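Local atomic coordinates of glycoside Hydrolase (Bacteroides uniformis, PDB entry 5TA0), a protein that probably hydrolyses agarose-derived galactan oligosaccharides as a family 86 glycoside hydrolase, seen here as an engineered variant holding neoagarooctaose. Residues K296-E301 with D594-R599. Sequence-based numbering, arbitrary orientation.
Sequences KGSNME and DVQKDR. With EDO (1,2-ethanediol), chain U; EDO (1,2-ethanediol), chain P.
Asn299 reaches over the guanidinium of Arg599, and this is the close-packed part of the contact: ND2 of Asn299 sits above the centre of the group, 3.8 Å from CZ of Arg599, with the amide and guanidinium planes 32° apart. The amide gets there because CG of Asn299 is anti to its backbone N (chi1 178°), and ND2 donates to the carbonyl O of Phe603. On this same side O1 of an ethanediol, probably a crystallisation additive, donates to Asn299 OD1 at 2.9 Å and lies 3.0 Å from Arg599 NH1. Arg599 bends at chi3 (28°), which lets NE turn back to Gln596 OE1 at 2.8 Å. That donor approaches from above the carbonyl plane, not along a lone pair, with its N-H pointing fairly well at OE1; the same OE1 also accepts from the backbone N of Phe603, and Arg599 NH2 pairs with Glu253. An alanine in place of Arg599 would probably cost Glu253 this salt bridge and open a gap beneath the Asn299 amide.

Toward Asp594 the fit is looser and water does the joining. One water donates to Lys296 O and, at 2.7 Å, to Asp594 OD1, while accepting from Asp594 N; a second links Ser298 OG to Asp594 O and accepts from Gln596 NE2 at 3.1 Å. At the outer margin, exposed Val595 offers its carbonyl O to O1 of another ethanediol at 2.6 Å, probably also an additive. Asp594 OD2 accepts from Gln596 N, an Asx turn that leads into the type I beta turn from Gln596 to Arg599. With Gly297 as N-cap, the start of helix 298-315 thus meets the loop before strand 602-609, a helix-to-loop interface between the catalytic barrel and the C-terminal beta domain of this multidomain glycoside hydrolase.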
loop_
_atom_site.group_PDB
_atom_site.type_symbol
_atom_site.label_atom_id
_atom_site.label_comp_id
_atom_site.label_asym_id
_atom_site.label_seq_id
_atom_site.Cartn_x
_atom_site.Cartn_y
_atom_site.Cartn_z
ATOM N N LYS A 296 -3.922 9.155 -4.021
ATOM C CA LYS A 296 -2.840 9.818 -3.316
ATOM C C LYS A 296 -3.329 11.158 -2.786
ATOM O O LYS A 296 -4.147 11.848 -3.425
ATOM C CB LYS A 296 -1.589 9.969 -4.165
ATOM C CG LYS A 296 -1.694 10.836 -5.435
ATOM C CD LYS A 296 -0.350 10.796 -6.153
ATOM C CE LYS A 296 -0.352 11.460 -7.512
ATOM N NZ LYS A 296 -0.058 12.919 -7.438
ATOM N N GLY A 297 -2.895 11.489 -1.580
ATOM C CA GLY A 297 -3.454 12.611 -0.842
ATOM C C GLY A 297 -4.576 12.216 0.071
ATOM O O GLY A 297 -4.573 11.115 0.634
ATOM N N SER A 298 -5.548 13.113 0.270
ATOM C CA SER A 298 -6.531 12.933 1.319
ATOM C C SER A 298 -7.493 11.760 1.124
ATOM O O SER A 298 -8.072 11.267 2.102
ATOM C CB SER A 298 -7.351 14.211 1.562
ATOM O OG SER A 298 -8.355 14.431 0.557
ATOM N N ASN A 299 -7.727 11.376 -0.134
ATOM C CA ASN A 299 -8.678 10.273 -0.409
ATOM C C ASN A 299 -8.239 8.944 0.242
ATOM O O ASN A 299 -8.994 8.352 0.999
ATOM C CB ASN A 299 -8.889 10.157 -1.923
ATOM C CG ASN A 299 -9.807 9.020 -2.322
ATOM O OD1 ASN A 299 -9.355 8.001 -2.844
ATOM N ND2 ASN A 299 -11.091 9.156 -2.041
ATOM N N MET A 300 -7.022 8.488 -0.031
ATOM C CA MET A 300 -6.563 7.234 0.588
ATOM C C MET A 300 -6.442 7.338 2.106
ATOM O O MET A 300 -6.628 6.349 2.809
ATOM C CB MET A 300 -5.266 6.730 -0.051
ATOM C CG MET A 300 -4.043 7.564 0.195
ATOM S SD MET A 300 -2.604 7.060 -0.767
ATOM C CE MET A 300 -2.039 5.631 0.138
ATOM N N GLU A 301 -6.206 8.541 2.611
ATOM C CA GLU A 301 -6.227 8.728 4.058
ATOM C C GLU A 301 -7.618 8.398 4.643
ATOM O O GLU A 301 -7.748 7.804 5.713
ATOM C CB GLU A 301 -5.838 10.170 4.423
ATOM C CG GLU A 301 -4.391 10.547 4.127
ATOM C CD GLU A 301 -3.391 9.736 4.922
ATOM O OE1 GLU A 301 -3.586 9.563 6.138
ATOM O OE2 GLU A 301 -2.432 9.240 4.309
ATOM N N ASP A 594 -5.341 16.871 -3.903
ATOM C CA ASP A 594 -6.113 17.599 -4.903
ATOM C C ASP A 594 -7.580 17.757 -4.532
ATOM O O ASP A 594 -8.111 17.053 -3.670
ATOM C CB ASP A 594 -5.935 16.968 -6.294
ATOM C CG ASP A 594 -6.755 15.725 -6.499
ATOM O OD1 ASP A 594 -6.338 14.643 -6.021
ATOM O OD2 ASP A 594 -7.822 15.788 -7.142
ATOM N N VAL A 595 -8.257 18.699 -5.190
ATOM C CA VAL A 595 -9.658 18.999 -4.844
ATOM C C VAL A 595 -10.677 17.988 -5.392
ATOM O O VAL A 595 -11.873 18.119 -5.149
ATOM C CB VAL A 595 -10.092 20.438 -5.239
ATOM C CG1 VAL A 595 -9.232 21.463 -4.513
ATOM C CG2 VAL A 595 -10.067 20.636 -6.753
ATOM N N GLN A 596 -10.194 16.972 -6.110
ATOM C CA GLN A 596 -11.002 15.837 -6.525
ATOM C C GLN A 596 -12.037 16.243 -7.590
ATOM O O GLN A 596 -13.131 15.676 -7.634
ATOM C CB GLN A 596 -11.657 15.131 -5.325
ATOM C CG GLN A 596 -10.632 14.717 -4.288
ATOM C CD GLN A 596 -11.186 13.817 -3.205
ATOM O OE1 GLN A 596 -12.283 13.276 -3.315
ATOM N NE2 GLN A 596 -10.391 13.631 -2.135
ATOM N N LYS A 597 -11.652 17.198 -8.448
ATOM C CA LYS A 597 -12.583 17.769 -9.458
ATOM C C LYS A 597 -13.264 16.705 -10.336
ATOM O O LYS A 597 -14.481 16.732 -10.534
ATOM C CB LYS A 597 -11.829 18.752 -10.362
ATOM C CG LYS A 597 -12.661 19.469 -11.416
ATOM C CD LYS A 597 -11.762 20.360 -12.267
ATOM N N ASP A 598 -12.479 15.752 -10.855
ATOM C CA ASP A 598 -13.011 14.731 -11.766
ATOM C C ASP A 598 -13.651 13.535 -11.066
ATOM O O ASP A 598 -14.321 12.720 -11.694
ATOM C CB ASP A 598 -11.925 14.206 -12.724
ATOM C CG ASP A 598 -11.380 15.266 -13.669
ATOM O OD1 ASP A 598 -12.071 16.295 -13.898
ATOM O OD2 ASP A 598 -10.259 15.096 -14.181
ATOM N N ARG A 599 -13.461 13.418 -9.749
ATOM C CA ARG A 599 -14.208 12.437 -8.985
ATOM C C ARG A 599 -15.654 12.892 -8.857
ATOM O O ARG A 599 -15.943 14.088 -8.864
ATOM C CB ARG A 599 -13.581 12.218 -7.610
ATOM C CG ARG A 599 -12.195 11.543 -7.659
ATOM C CD ARG A 599 -11.485 11.420 -6.314
ATOM N NE ARG A 599 -12.472 11.347 -5.276
ATOM C CZ ARG A 599 -13.222 10.294 -4.971
ATOM N NH1 ARG A 599 -13.075 9.113 -5.542
ATOM N NH2 ARG A 599 -14.160 10.465 -4.100
HETATM C C1 EDO U . -9.776 8.001 -6.785
HETATM O O1 EDO U . -10.397 7.747 -5.546
HETATM C C2 EDO U . -10.188 6.955 -7.786
HETATM O O2 EDO U . -8.989 6.467 -8.332
HETATM C C1 EDO P . -13.614 19.906 -3.420
HETATM O O1 EDO P . -13.746 19.858 -4.849
HETATM C C2 EDO P . -14.960 20.314 -2.851
HETATM O O2 EDO P . -15.970 19.383 -3.262
HETATM O O HOH W 1 -4.055 14.253 -4.682
HETATM O O HOH W 2 -7.655 14.994 -1.982
#